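Local coordinates for protein pleckstrin homology domain-containing family A member 8 (Homo sapiens, PDB 5KDI) that binds simple glycosphingolipids through its GLTP-fold domain and probably carries them between membranes as a lipid transfer protein, at residues P1-S5 and G177-L182; N8-S12 and L184-M189; K119-L125 and L149-Y155. The protein carries 2 engineered substitutions. One frame throughout, in Å; residues are numbered along the deposited sequence.

Three contacts illustrate how a helical, strand-free lipid-binding fold joins segments both near and far in sequence. Contacts 1 and 2 both lay the N-terminal segment along helix 172-202, their centres about 10 Å apart and their atoms touching. Residues 1-5 meet 177-182 and residues 8-12 meet 184-189, so the segment runs beside the helix in the same chain direction. Contact 3, between 119-125 and 149-155, belongs to the intervening sequence; its centre lies about 20 Å from that of contact 1 and about 22 Å from that of contact 2. Contacts 1 and 3 contribute residues to the glycolipid pocket, so distant parts of the chain enclose one ligand.

Contact 1. Residues P1-S5 and G177-L182; sequences PTFFS and GMQRDL. With 6S8 ((~{Z})-~{N}-[(~{E},2~{S},3~{R})-1-[(2~{R},3~{R},4~{S},5~{R},6~{R})-6-(hydroxymethyl)-3,4,5-tris(oxidanyl)oxan-2-yl]oxy-3-oxidanyl-octadec-4-en-2-yl]octadec-9-enamide), chain C.
Thr2 and Ser5 converge on one carboxylate oxygen of Asp181, the polar centre of this contact. Thr2 OG1 donates to Asp181 OD2 at 2.7 Å, on the lone pair turned away from the other oxygen, while Ser5 OG reaches Asp181 OD2, also at 2.7 Å, from well above the carboxylate plane. Arg180 of the same helix grips Asp181 side-on: Arg180 NE meets Asp181 OD1 at 2.8 Å in a salt bridge, with the acceptor close to the guanidinium plane, and Arg180 NH2 bonds to Asp181 OD2. That oxygen thus takes three donors, an arrangement that should restrict the carboxylate's rotation and probably favours its charged form. Thr2 OG1 also accepts from Phe4 N in an ST turn, made possible by a hydroxyl held between backbone N and carbonyl carbon (chi1 78°). A water joins the main chains by donating to Phe4 O and Asp181 O.

The apolar part centres on the Phe4 ring. Leu182 CD2 sits over the middle of one face, 3.5 Å from the ring centroid in a CH-pi contact, and Phe3 CD2 lies over the opposite face toward the rim. At the edge, Met178 SD approaches Phe4 CE2 to 3.9 Å, a Met-aromatic contact. The end of a glycolipid acyl chain reaches this cluster, with CAR 3.4 Å from Phe4 CE1 and 3.6 Å from Phe3 CE2.

Phe4 further packs on Leu111 of helix 93-115 and edge-to-face with Tyr185, which places the N-terminal segment between helix 172-202 and the hydrocarbon end of the pocket.

Contact 2. Residues N8-S12 and L184-M189; sequences NTSFS and LYLPAM
As part of the N-terminal segment lying along the last helix of the GLTP fold, residues 8-12 bring Phe11 edge-on to Tyr185. The Phe11 edge points at the tyrosine face in a T-shaped pair, with centroids 5.3 Å apart and planes at 72°; Phe11 CD2 comes within 3.7 Å of Tyr185 CE1. Tyr185 reaches across because its CG stands anti to the backbone N (chi1 -172°), carrying the ring toward the loop. Its hydroxyl gives its proton to a water at 2.7 Å from OH, and the same water donates to Thr9 O, so the phenol end is tied to the loop backbone by this bridge.

In one of its two modelled conformers, Met189 places CG over a face of the Phe11 ring, 3.9 Å from the centroid, so this contact may not be constant. On the residue just before Met189, Ala188 CB packs against Ser12 N at 3.3 Å, and Ser12 CB rests 3.5 Å from Leu184 O. These small residues let the loop come close to the helix backbone.

On helix 93-115, Leu111 touches Tyr185 and Lys108 touches Met189, while Thr9 O also accepts from Ser30 OG of helix 24-32.

Contact 3. Residues K119-L125 and L149-Y155; sequences KDIQTAL and LRAAPSY
The CA atoms of Lys119 and Tyr155 lie 5.7 Å apart and those of Gln122 and Leu149 6.0 Å apart, as the start of helix 121-131 runs beside the chain leaving helix 139-150.

The Gln122 chain runs extended beyond CG (chi2 178°), and its NE2 donates to Leu149 O at 3.0 Å in a nearly straight bond, 167° at the hydrogen. The carbonyl oxygen lies in the amide plane, although the donor stands above the carbonyl plane; Ala152 N reaches that oxygen too, so two bonds grip the Leu149 carbonyl from opposite sides of its plane. Above the Tyr155 ring Lys119 lays its aliphatic chain, CD being 3.5 Å from the centroid in a CH-pi contact. Farther in, Ile121 CB meets Pro153 O at 3.4 Å, and Leu125 CD1 packs on Ala152 CB at 3.8 Å beside Leu149. A water accepts from Ile121 N and gives a weak bond to Pro153 O. Asp120 is the N-cap of helix 121-131, accepting from Thr123 N at 3.0 Å.

Leu125 and Pro153 also touch the bound glycolipid, so the contact, which packs the start of helix 121-131 against the link from helix 139-150 to helix 155-160, lends two residues to the lipid pocket of the GLTP fold.

Contact 1. Residues P1-S5 and G177-L182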
loop_
_atom_site.group_PDB
_atom_site.type_symbol
_atom_site.label_atom_id
_atom_site.label_comp_id
_atom_site.label_asym_id
_atom_site.label_seq_id
_atom_site.Cartn_x
_atom_site.Cartn_y
_atom_site.Cartn_z
ATOM N N PRO A 1 -0.309 11.514 -18.619
ATOM C CA PRO A 1 -0.067 10.545 -17.543
ATOM C C PRO A 1 -0.420 11.094 -16.162
ATOM O O PRO A 1 -0.588 12.286 -16.001
ATOM C CB PRO A 1 1.435 10.343 -17.609
ATOM C CG PRO A 1 1.997 11.650 -18.119
ATOM C CD PRO A 1 0.904 12.284 -18.955
ATOM N N THR A 2 -0.500 10.193 -15.188
ATOM C CA THR A 2 -0.693 10.555 -13.815
ATOM C C THR A 2 0.359 9.844 -12.947
ATOM O O THR A 2 1.094 8.967 -13.430
ATOM C CB THR A 2 -2.076 10.225 -13.248
ATOM O OG1 THR A 2 -2.087 8.838 -12.966
ATOM C CG2 THR A 2 -3.302 10.661 -14.177
ATOM N N PHE A 3 0.420 10.222 -11.660
ATOM C CA PHE A 3 1.258 9.522 -10.734
ATOM C C PHE A 3 1.139 7.992 -10.897
ATOM O O PHE A 3 2.145 7.238 -10.779
ATOM C CB PHE A 3 0.850 9.895 -9.292
ATOM C CG PHE A 3 1.345 8.930 -8.219
ATOM C CD1 PHE A 3 2.659 8.978 -7.781
ATOM C CD2 PHE A 3 0.539 7.904 -7.719
ATOM C CE1 PHE A 3 3.172 8.094 -6.851
ATOM C CE2 PHE A 3 1.030 6.996 -6.759
ATOM C CZ PHE A 3 2.354 7.099 -6.325
ATOM N N PHE A 4 -0.109 7.512 -11.082
ATOM C CA PHE A 4 -0.391 6.086 -11.066
ATOM C C PHE A 4 0.127 5.315 -12.237
ATOM O O PHE A 4 0.169 4.059 -12.153
ATOM C CB PHE A 4 -1.895 5.864 -10.913
ATOM C CG PHE A 4 -2.460 6.411 -9.657
ATOM C CD1 PHE A 4 -2.227 5.770 -8.460
ATOM C CD2 PHE A 4 -3.168 7.595 -9.659
ATOM C CE1 PHE A 4 -2.710 6.295 -7.271
ATOM C CE2 PHE A 4 -3.668 8.114 -8.485
ATOM C CZ PHE A 4 -3.435 7.473 -7.291
ATOM N N SER A 5 0.712 6.013 -13.217
ATOM C CA SER A 5 1.366 5.358 -14.334
ATOM C C SER A 5 2.814 5.729 -14.498
ATOM O O SER A 5 3.445 5.405 -15.502
ATOM C CB SER A 5 0.575 5.569 -15.636
ATOM O OG SER A 5 0.289 6.932 -15.903
ATOM N N GLY A 177 -7.342 10.478 -17.446
ATOM C CA GLY A 177 -6.115 9.747 -17.163
ATOM C C GLY A 177 -6.079 9.097 -15.791
ATOM O O GLY A 177 -5.602 7.960 -15.641
ATOM N N MET A 178 -6.645 9.800 -14.804
ATOM C CA MET A 178 -6.832 9.231 -13.457
ATOM C C MET A 178 -7.719 7.983 -13.490
ATOM O O MET A 178 -7.396 6.971 -12.867
ATOM C CB MET A 178 -7.512 10.241 -12.562
ATOM C CG MET A 178 -6.564 11.268 -12.060
ATOM S SD MET A 178 -5.792 10.652 -10.577
ATOM C CE MET A 178 -7.179 10.982 -9.516
ATOM N N GLN A 179 -8.844 8.076 -14.196
ATOM C CA GLN A 179 -9.750 6.929 -14.378
ATOM C C GLN A 179 -9.038 5.784 -15.069
ATOM O O GLN A 179 -9.166 4.638 -14.599
ATOM C CB GLN A 179 -11.042 7.274 -15.160
ATOM C CG GLN A 179 -11.939 8.214 -14.386
ATOM C CD GLN A 179 -12.611 7.532 -13.206
ATOM O OE1 GLN A 179 -13.030 6.381 -13.299
ATOM N NE2 GLN A 179 -12.639 8.219 -12.063
ATOM N N ARG A 180 -8.330 6.073 -16.172
ATOM C CA ARG A 180 -7.561 5.057 -16.917
ATOM C C ARG A 180 -6.584 4.405 -16.022
ATOM O O ARG A 180 -6.540 3.157 -15.941
ATOM C CB ARG A 180 -6.839 5.719 -18.112
ATOM C CG ARG A 180 -5.850 4.880 -18.917
ATOM C CD ARG A 180 -4.861 5.650 -19.751
ATOM N NE ARG A 180 -3.984 6.456 -18.889
ATOM C CZ ARG A 180 -3.705 7.747 -19.011
ATOM N NH1 ARG A 180 -4.236 8.471 -20.001
ATOM N NH2 ARG A 180 -2.900 8.306 -18.104
ATOM N N ASP A 181 -5.795 5.193 -15.302
ATOM C CA ASP A 181 -4.703 4.629 -14.536
ATOM C C ASP A 181 -5.176 3.871 -13.308
ATOM O O ASP A 181 -4.618 2.796 -12.974
ATOM C CB ASP A 181 -3.722 5.735 -14.156
ATOM C CG ASP A 181 -2.950 6.266 -15.337
ATOM O OD1 ASP A 181 -2.993 5.625 -16.431
ATOM O OD2 ASP A 181 -2.287 7.332 -15.166
ATOM N N LEU A 182 -6.157 4.431 -12.579
ATOM C CA LEU A 182 -6.733 3.721 -11.420
ATOM C C LEU A 182 -7.475 2.473 -11.797
ATOM O O LEU A 182 -7.481 1.481 -11.026
ATOM C CB LEU A 182 -7.625 4.641 -10.580
ATOM C CG LEU A 182 -6.890 5.687 -9.732
ATOM C CD1 LEU A 182 -7.876 6.663 -9.096
ATOM C CD2 LEU A 182 -5.892 5.017 -8.780
HETATM C C1 6S8 C . 1.237 -0.998 13.371
HETATM C C2 6S8 C . 0.464 0.172 12.806
HETATM N N2 6S8 C . 0.593 0.161 11.356
HETATM C C3 6S8 C . 1.034 1.500 13.382
HETATM O O3 6S8 C . 0.942 1.405 14.819
HETATM C C4 6S8 C . 0.254 2.652 12.866
HETATM C C5 6S8 C . 0.840 3.610 12.144
HETATM C C6 6S8 C . 0.167 4.831 11.582
HETATM C C7 6S8 C . -1.325 4.962 11.754
HETATM C C8 6S8 C . -1.570 6.435 11.583
HETATM C C9 6S8 C . -2.938 6.593 11.029
HETATM C C10 6S8 C . -2.900 6.308 9.551
HETATM C C11 6S8 C . -3.269 7.568 8.744
HETATM C C12 6S8 C . -3.835 7.138 7.402
HETATM C C13 6S8 C . -3.214 7.793 6.178
HETATM C C14 6S8 C . -3.660 9.217 5.893
HETATM C C15 6S8 C . -3.709 9.503 4.384
HETATM C C16 6S8 C . -3.043 10.769 3.875
HETATM C C17 6S8 C . -3.866 11.763 3.041
HETATM C C18 6S8 C . -4.333 11.289 1.673
HETATM C C1A 6S8 C . 3.257 -2.217 12.896
HETATM O O1A 6S8 C . 2.617 -0.964 13.011
HETATM C C2A 6S8 C . 4.451 -2.093 11.991
HETATM O O2A 6S8 C . 3.988 -1.697 10.686
HETATM C C3A 6S8 C . 5.291 -3.369 11.983
HETATM O O3A 6S8 C . 6.472 -3.145 11.245
HETATM C C4A 6S8 C . 5.600 -3.780 13.410
HETATM O O4A 6S8 C . 6.598 -2.938 13.982
HETATM O O5A 6S8 C . 3.424 -4.036 16.464
HETATM C C5M 6S8 C . 4.323 -3.837 14.228
HETATM C C6A 6S8 C . 4.609 -4.208 15.659
HETATM O O6A 6S8 C . 3.692 -2.553 14.195
HETATM C CAA 6S8 C . -0.448 0.148 10.537
HETATM O OAA 6S8 C . -1.620 0.044 10.890
HETATM C CAB 6S8 C . -0.079 0.204 9.085
HETATM C CAC 6S8 C . -0.040 1.754 8.940
HETATM C CAD 6S8 C . -0.883 2.153 7.808
HETATM C CAE 6S8 C . 0.042 2.802 6.818
HETATM C CAF 6S8 C . -0.845 3.205 5.649
HETATM C CAG 6S8 C . -0.217 2.762 4.315
HETATM C CAH 6S8 C . -0.435 3.820 3.227
HETATM C CAI 6S8 C . -1.903 3.835 2.918
HETATM C CAJ 6S8 C . -2.599 4.946 2.662
HETATM C CAK 6S8 C . -2.028 6.326 2.603
HETATM C CAL 6S8 C . -3.085 7.022 1.737
HETATM C CAM 6S8 C . -2.602 8.276 1.040
HETATM C CAN 6S8 C . -1.434 7.966 0.151
HETATM C CAO 6S8 C . -1.399 8.941 -1.003
HETATM C CAP 6S8 C . -2.116 8.425 -2.220
HETATM C CAQ 6S8 C . -1.268 8.534 -3.446
HETATM C CAR 6S8 C . -1.579 7.367 -4.296
HETATM O O HOH W 1 -1.790 2.544 -13.679
#

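Contact 2. Residues N8-S12 and L184-M189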
loop_
_atom_site.group_PDB
_atom_site.type_symbol
_atom_site.label_atom_id
_atom_site.label_comp_id
_atom_site.label_asym_id
_atom_site.label_seq_id
_atom_site.Cartn_x
_atom_site.Cartn_y
_atom_site.Cartn_z
ATOM N N ASN A 8 7.769 2.435 -12.160
ATOM C CA ASN A 8 7.853 1.641 -10.894
ATOM C C ASN A 8 6.644 1.807 -9.998
ATOM O O ASN A 8 6.551 1.118 -8.975
ATOM C CB ASN A 8 9.156 1.961 -10.100
ATOM C CG ASN A 8 10.387 1.708 -10.905
ATOM O OD1 ASN A 8 10.573 0.599 -11.468
ATOM N ND2 ASN A 8 11.213 2.759 -11.046
ATOM N N THR A 9 5.695 2.686 -10.341
ATOM C CA THR A 9 4.598 2.949 -9.443
ATOM C C THR A 9 3.510 1.906 -9.484
ATOM O O THR A 9 3.060 1.400 -8.420
ATOM C CB THR A 9 4.013 4.334 -9.672
ATOM O OG1 THR A 9 5.037 5.318 -9.429
ATOM C CG2 THR A 9 2.777 4.605 -8.868
ATOM N N SER A 10 3.031 1.557 -10.669
ATOM C CA SER A 10 1.812 0.768 -10.707
ATOM C C SER A 10 1.973 -0.745 -10.441
ATOM O O SER A 10 2.767 -1.467 -11.061
ATOM C CB SER A 10 1.087 0.925 -12.044
ATOM O OG SER A 10 -0.197 0.358 -11.923
ATOM N N PHE A 11 1.097 -1.214 -9.583
ATOM C CA PHE A 11 0.941 -2.634 -9.407
ATOM C C PHE A 11 0.585 -3.404 -10.714
ATOM O O PHE A 11 0.913 -4.566 -10.893
ATOM C CB PHE A 11 -0.108 -2.917 -8.346
ATOM C CG PHE A 11 0.286 -2.473 -6.977
ATOM C CD1 PHE A 11 1.032 -3.302 -6.187
ATOM C CD2 PHE A 11 -0.019 -1.172 -6.539
ATOM C CE1 PHE A 11 1.460 -2.874 -4.918
ATOM C CE2 PHE A 11 0.377 -0.764 -5.292
ATOM C CZ PHE A 11 1.139 -1.613 -4.497
ATOM N N SER A 12 -0.036 -2.698 -11.667
ATOM C CA SER A 12 -0.438 -3.220 -12.957
ATOM C C SER A 12 0.723 -3.519 -13.892
ATOM O O SER A 12 0.504 -4.191 -14.903
ATOM C CB SER A 12 -1.480 -2.338 -13.598
ATOM O OG SER A 12 -1.019 -1.084 -14.039
ATOM N N LEU A 184 -6.527 0.332 -13.880
ATOM C CA LEU A 184 -5.512 -0.724 -13.924
ATOM C C LEU A 184 -4.865 -0.951 -12.527
ATOM O O LEU A 184 -4.693 -2.091 -12.117
ATOM C CB LEU A 184 -4.398 -0.295 -14.909
ATOM C CG LEU A 184 -4.788 -0.322 -16.365
ATOM C CD1 LEU A 184 -3.724 0.448 -17.149
ATOM C CD2 LEU A 184 -4.938 -1.789 -16.807
ATOM N N TYR A 185 -4.522 0.150 -11.863
ATOM C CA TYR A 185 -3.816 0.111 -10.578
ATOM C C TYR A 185 -4.562 -0.693 -9.514
ATOM O O TYR A 185 -4.026 -1.584 -8.855
ATOM C CB TYR A 185 -3.578 1.546 -10.099
ATOM C CG TYR A 185 -2.698 1.760 -8.896
ATOM C CD1 TYR A 185 -1.313 1.898 -9.018
ATOM C CD2 TYR A 185 -3.246 1.897 -7.644
ATOM C CE1 TYR A 185 -0.529 2.205 -7.905
ATOM C CE2 TYR A 185 -2.491 2.215 -6.561
ATOM C CZ TYR A 185 -1.144 2.334 -6.681
ATOM O OH TYR A 185 -0.435 2.695 -5.550
ATOM N N LEU A 186 -5.848 -0.409 -9.392
ATOM C CA LEU A 186 -6.663 -1.018 -8.343
ATOM C C LEU A 186 -6.919 -2.519 -8.517
ATOM O O LEU A 186 -6.667 -3.267 -7.604
ATOM C CB LEU A 186 -7.904 -0.206 -8.086
ATOM C CG LEU A 186 -7.692 1.252 -7.670
ATOM C CD1 LEU A 186 -9.024 1.974 -7.684
ATOM C CD2 LEU A 186 -6.990 1.414 -6.317
ATOM N N PRO A 187 -7.368 -2.989 -9.701
ATOM C CA PRO A 187 -7.561 -4.440 -9.831
ATOM C C PRO A 187 -6.263 -5.194 -9.772
ATOM O O PRO A 187 -6.217 -6.359 -9.311
ATOM C CB PRO A 187 -8.240 -4.607 -11.150
ATOM C CG PRO A 187 -8.025 -3.393 -11.875
ATOM C CD PRO A 187 -7.875 -2.263 -10.884
ATOM N N ALA A 188 -5.166 -4.584 -10.238
ATOM C CA ALA A 188 -3.853 -5.260 -10.131
ATOM C C ALA A 188 -3.484 -5.419 -8.664
ATOM O O ALA A 188 -3.074 -6.489 -8.250
ATOM C CB ALA A 188 -2.755 -4.455 -10.869
ATOM N N MET A 189 -3.655 -4.370 -7.878
ATOM C CA MET A 189 -3.401 -4.436 -6.446
ATOM C C MET A 189 -4.285 -5.495 -5.779
ATOM O O MET A 189 -3.829 -6.332 -4.976
ATOM C CB MET A 189 -3.543 -3.078 -5.754
ATOM C CG MET A 189 -2.823 -3.084 -4.435
ATOM S SD MET A 189 -3.480 -1.813 -3.332
ATOM C CE MET A 189 -3.553 -0.400 -4.391
HETATM O O HOH W 2 2.214 2.626 -5.993
#

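Contact 3. Residues K119-L125 and L149-Y155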
loop_
_atom_site.group_PDB
_atom_site.type_symbol
_atom_site.label_atom_id
_atom_site.label_comp_id
_atom_site.label_asym_id
_atom_site.label_seq_id
_atom_site.Cartn_x
_atom_site.Cartn_y
_atom_site.Cartn_z
ATOM N N LYS A 119 -15.419 13.310 -3.766
ATOM C CA LYS A 119 -14.580 14.495 -3.772
ATOM C C LYS A 119 -14.277 14.973 -2.353
ATOM O O LYS A 119 -13.434 15.824 -2.183
ATOM C CB LYS A 119 -15.257 15.623 -4.546
ATOM C CG LYS A 119 -15.633 15.272 -5.978
ATOM C CD LYS A 119 -14.405 15.233 -6.853
ATOM C CE LYS A 119 -14.699 14.682 -8.252
ATOM N NZ LYS A 119 -15.470 15.658 -9.050
ATOM N N ASP A 120 -14.983 14.464 -1.341
ATOM C CA ASP A 120 -14.634 14.790 0.019
ATOM C C ASP A 120 -13.565 13.789 0.454
ATOM O O ASP A 120 -13.866 12.621 0.732
ATOM C CB ASP A 120 -15.870 14.746 0.945
ATOM C CG ASP A 120 -15.591 15.284 2.337
ATOM O OD1 ASP A 120 -14.592 14.953 2.949
ATOM O OD2 ASP A 120 -16.353 16.099 2.806
ATOM N N ILE A 121 -12.323 14.245 0.551
ATOM C CA ILE A 121 -11.184 13.351 0.892
ATOM C C ILE A 121 -11.320 12.762 2.264
ATOM O O ILE A 121 -11.023 11.575 2.449
ATOM C CB ILE A 121 -9.809 14.075 0.710
ATOM C CG1 ILE A 121 -9.672 14.496 -0.766
ATOM C CG2 ILE A 121 -8.627 13.213 1.172
ATOM C CD1 ILE A 121 -9.606 13.313 -1.728
ATOM N N GLN A 122 -11.772 13.546 3.242
ATOM C CA GLN A 122 -12.067 12.997 4.565
ATOM C C GLN A 122 -13.091 11.872 4.560
ATOM O O GLN A 122 -12.890 10.814 5.218
ATOM C CB GLN A 122 -12.516 14.124 5.534
ATOM C CG GLN A 122 -11.433 15.054 5.894
ATOM C CD GLN A 122 -11.947 16.165 6.793
ATOM O OE1 GLN A 122 -13.019 16.775 6.523
ATOM N NE2 GLN A 122 -11.233 16.462 7.826
ATOM N N THR A 123 -14.151 12.056 3.780
ATOM C CA THR A 123 -15.185 11.002 3.654
ATOM C C THR A 123 -14.574 9.711 3.070
ATOM O O THR A 123 -14.809 8.609 3.572
ATOM C CB THR A 123 -16.411 11.480 2.857
ATOM O OG1 THR A 123 -17.013 12.610 3.534
ATOM C CG2 THR A 123 -17.469 10.335 2.680
ATOM N N ALA A 124 -13.806 9.876 1.984
ATOM C CA ALA A 124 -13.166 8.778 1.318
ATOM C C ALA A 124 -12.234 7.991 2.279
ATOM O O ALA A 124 -12.266 6.736 2.350
ATOM C CB ALA A 124 -12.411 9.253 0.054
ATOM N N LEU A 125 -11.385 8.716 3.008
ATOM C CA LEU A 125 -10.435 8.140 3.961
ATOM C C LEU A 125 -11.143 7.449 5.089
ATOM O O LEU A 125 -10.824 6.294 5.421
ATOM C CB LEU A 125 -9.531 9.203 4.521
ATOM C CG LEU A 125 -8.437 9.784 3.615
ATOM C CD1 LEU A 125 -7.892 11.089 4.225
ATOM C CD2 LEU A 125 -7.326 8.744 3.319
ATOM N N LEU A 149 -6.818 12.478 9.769
ATOM C CA LEU A 149 -8.021 12.736 8.991
ATOM C C LEU A 149 -8.371 14.229 9.011
ATOM O O LEU A 149 -8.767 14.815 7.979
ATOM C CB LEU A 149 -9.174 11.810 9.505
ATOM C CG LEU A 149 -10.542 11.960 8.874
ATOM C CD1 LEU A 149 -10.426 11.463 7.453
ATOM C CD2 LEU A 149 -11.606 11.190 9.676
ATOM N N ARG A 150 -8.222 14.857 10.179
ATOM C CA ARG A 150 -8.486 16.300 10.279
ATOM C C ARG A 150 -7.599 17.136 9.388
ATOM O O ARG A 150 -7.979 18.254 9.011
ATOM C CB ARG A 150 -8.409 16.752 11.756
ATOM C CG ARG A 150 -9.546 16.230 12.602
ATOM C CD ARG A 150 -9.317 16.479 14.079
ATOM N NE ARG A 150 -10.319 15.762 14.852
ATOM C CZ ARG A 150 -10.057 14.808 15.737
ATOM N NH1 ARG A 150 -8.804 14.451 16.002
ATOM N NH2 ARG A 150 -11.060 14.226 16.363
ATOM N N ALA A 151 -6.420 16.614 9.096
ATOM C CA ALA A 151 -5.385 17.303 8.261
ATOM C C ALA A 151 -5.447 16.849 6.790
ATOM O O ALA A 151 -4.568 17.170 6.009
ATOM C CB ALA A 151 -3.953 17.053 8.801
ATOM N N ALA A 152 -6.481 16.111 6.429
ATOM C CA ALA A 152 -6.644 15.635 5.058
ATOM C C ALA A 152 -6.621 16.792 4.074
ATOM O O ALA A 152 -7.202 17.886 4.333
ATOM C CB ALA A 152 -7.924 14.836 4.903
ATOM N N PRO A 153 -6.015 16.562 2.891
ATOM C CA PRO A 153 -6.023 17.619 1.899
ATOM C C PRO A 153 -7.393 17.884 1.243
ATOM O O PRO A 153 -8.247 17.014 1.264
ATOM C CB PRO A 153 -5.059 17.090 0.840
ATOM C CG PRO A 153 -5.196 15.598 0.912
ATOM C CD PRO A 153 -5.327 15.364 2.415
ATOM N N SER A 154 -7.606 19.113 0.741
ATOM C CA SER A 154 -8.697 19.350 -0.194
ATOM C C SER A 154 -8.570 18.419 -1.389
ATOM O O SER A 154 -7.494 17.914 -1.700
ATOM C CB SER A 154 -8.722 20.779 -0.716
ATOM O OG SER A 154 -7.506 21.157 -1.365
ATOM N N TYR A 155 -9.681 18.169 -2.049
ATOM C CA TYR A 155 -9.655 17.423 -3.303
ATOM C C TYR A 155 -8.621 18.036 -4.299
ATOM O O TYR A 155 -7.807 17.326 -4.873
ATOM C CB TYR A 155 -11.038 17.313 -3.948
ATOM C CG TYR A 155 -11.031 16.477 -5.203
ATOM C CD1 TYR A 155 -11.099 15.112 -5.131
ATOM C CD2 TYR A 155 -10.890 17.062 -6.476
ATOM C CE1 TYR A 155 -11.108 14.342 -6.277
ATOM C CE2 TYR A 155 -10.841 16.289 -7.635
ATOM C CZ TYR A 155 -10.958 14.935 -7.522
ATOM O OH TYR A 155 -10.913 14.150 -8.655
HETATM O O HOH W 3 -11.542 17.072 0.786
#